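PDB 3AIZ: DNA polymerase sliding clamp 3, which forms, with partner subunits, a toroid around DNA that acts as a moving platform tethering DNA polymerase and other proteins to DNA during high-speed replication. Local coordinates for residues 29-34 with 56-61. Residues are numbered along the deposited sequence; the frame is centred on the assembly and turned at random.
Sequences FTSDGL and FEEYNV
Tyr59 reaches across to the turn at 30-32 and makes a hydrogen bond between the two segments, its OH donating to Thr30 O at 2.7 Å. The carbonyl oxygen lies at the edge of the phenol ring, in the plane of the ring, and the hydroxyl in turn lies in the carbonyl plane, at a C=O...O angle of 146°. With CG anti to the backbone N (chi1 -166°), the ring extends from its strand toward the turn and brings its hydroxyl over the backbone of Gly33.

That turn links strands 24-29 and 33-39 into a beta hairpin in the N-terminal domain of the PCNA fold. It is held from within by Gly33 O, which accepts both Thr30 N at 3.1 Å and Thr30 OG1 at 2.8 Å. Strand 58-60 belongs to a different sheet, at whose margin it pairs with strand 2-5, so the tyrosine joins the edge strand of one sheet to a hairpin turn of another, which runs on into the C-terminal domain.

Packing contacts flank the phenol. Val61 divides its branches over Phe29: methyl CG1 approaches the backbone carbonyl at Phe29 O, 3.8 Å away, while CG2 meets Phe29 CB at 4.0 Å. Phe29 CD2 lies 4.4 Å from Tyr59 CE1, the two rings being inclined to each other. Leu34 presents CB to the edge of the Phe56 ring, 4.1 Å from CZ, and lays CD1 over the centre of one face of the Phe29 ring. Phe56 also packs against Val3, Val5 and Ile51.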
# COMPACT_ATOMS: atom_id res chain seq x y z
N PHE C 29 39.37 -16.37 -22.91
CA PHE C 29 39.01 -16.38 -24.33
C PHE C 29 39.82 -17.40 -25.11
O PHE C 29 41.04 -17.31 -25.19
CB PHE C 29 39.19 -14.98 -24.93
CG PHE C 29 38.30 -13.94 -24.32
CD1 PHE C 29 38.73 -13.22 -23.22
CD2 PHE C 29 37.05 -13.68 -24.85
CE1 PHE C 29 37.91 -12.25 -22.65
CE2 PHE C 29 36.23 -12.72 -24.29
CZ PHE C 29 36.66 -12.00 -23.19
N THR C 30 39.13 -18.39 -25.68
CA THR C 30 39.78 -19.42 -26.48
C THR C 30 39.21 -19.44 -27.89
O THR C 30 38.25 -18.74 -28.20
CB THR C 30 39.61 -20.81 -25.85
OG1 THR C 30 38.22 -21.18 -25.87
CG2 THR C 30 40.11 -20.81 -24.41
N SER C 31 39.82 -20.25 -28.76
CA SER C 31 39.37 -20.37 -30.14
C SER C 31 37.91 -20.82 -30.21
O SER C 31 37.16 -20.38 -31.08
CB SER C 31 40.26 -21.34 -30.91
OG SER C 31 40.26 -22.62 -30.31
N ASP C 32 37.52 -21.70 -29.29
CA ASP C 32 36.17 -22.23 -29.26
C ASP C 32 35.15 -21.21 -28.75
O ASP C 32 34.03 -21.14 -29.24
CB ASP C 32 36.10 -23.51 -28.42
CG ASP C 32 36.91 -24.64 -29.01
OD1 ASP C 32 37.34 -24.52 -30.18
OD2 ASP C 32 37.12 -25.66 -28.32
N GLY C 33 35.56 -20.42 -27.76
CA GLY C 33 34.69 -19.41 -27.19
C GLY C 33 35.15 -18.94 -25.83
O GLY C 33 36.23 -19.31 -25.37
N LEU C 34 34.32 -18.13 -25.18
CA LEU C 34 34.64 -17.60 -23.86
C LEU C 34 34.33 -18.60 -22.75
O LEU C 34 33.17 -18.92 -22.50
CB LEU C 34 33.88 -16.30 -23.61
CG LEU C 34 34.01 -15.69 -22.21
CD1 LEU C 34 35.47 -15.47 -21.85
CD2 LEU C 34 33.22 -14.39 -22.11
N PHE C 56 28.35 -14.63 -29.94
CA PHE C 56 28.68 -13.25 -30.25
C PHE C 56 28.44 -12.95 -31.72
O PHE C 56 28.48 -13.85 -32.56
CB PHE C 56 30.15 -12.97 -29.91
CG PHE C 56 30.54 -13.39 -28.52
CD1 PHE C 56 30.24 -12.60 -27.43
CD2 PHE C 56 31.22 -14.58 -28.31
CE1 PHE C 56 30.61 -12.98 -26.16
CE2 PHE C 56 31.59 -14.97 -27.04
CZ PHE C 56 31.28 -14.17 -25.96
N GLU C 57 28.19 -11.68 -32.03
CA GLU C 57 28.07 -11.24 -33.41
C GLU C 57 29.45 -11.21 -34.05
O GLU C 57 29.62 -11.55 -35.22
CB GLU C 57 27.42 -9.86 -33.49
CG GLU C 57 27.26 -9.34 -34.91
CD GLU C 57 26.79 -7.90 -34.95
OE1 GLU C 57 26.62 -7.30 -33.87
OE2 GLU C 57 26.59 -7.37 -36.06
N GLU C 58 30.45 -10.80 -33.26
CA GLU C 58 31.83 -10.78 -33.72
C GLU C 58 32.73 -11.43 -32.67
O GLU C 58 32.66 -11.09 -31.49
CB GLU C 58 32.29 -9.35 -33.99
CG GLU C 58 31.54 -8.65 -35.11
CD GLU C 58 32.02 -7.23 -35.34
OE1 GLU C 58 32.98 -6.81 -34.66
OE2 GLU C 58 31.44 -6.54 -36.20
N TYR C 59 33.57 -12.36 -33.11
CA TYR C 59 34.48 -13.05 -32.20
C TYR C 59 35.85 -13.21 -32.85
O TYR C 59 36.02 -14.00 -33.77
CB TYR C 59 33.92 -14.42 -31.82
CG TYR C 59 34.62 -15.07 -30.65
CD1 TYR C 59 34.20 -14.82 -29.35
CD2 TYR C 59 35.69 -15.92 -30.84
CE1 TYR C 59 34.83 -15.40 -28.27
CE2 TYR C 59 36.33 -16.51 -29.76
CZ TYR C 59 35.90 -16.25 -28.48
OH TYR C 59 36.53 -16.83 -27.41
N ASN C 60 36.82 -12.44 -32.36
CA ASN C 60 38.16 -12.46 -32.93
C ASN C 60 39.24 -12.77 -31.90
O ASN C 60 39.82 -11.86 -31.30
CB ASN C 60 38.46 -11.12 -33.62
CG ASN C 60 39.82 -11.10 -34.29
OD1 ASN C 60 40.47 -12.13 -34.43
ND2 ASN C 60 40.26 -9.91 -34.71
N VAL C 61 39.49 -14.06 -31.69
CA VAL C 61 40.53 -14.49 -30.76
C VAL C 61 41.55 -15.38 -31.47
O VAL C 61 41.27 -16.54 -31.76
CB VAL C 61 39.94 -15.26 -29.57
CG1 VAL C 61 41.04 -15.68 -28.61
CG2 VAL C 61 38.90 -14.41 -28.85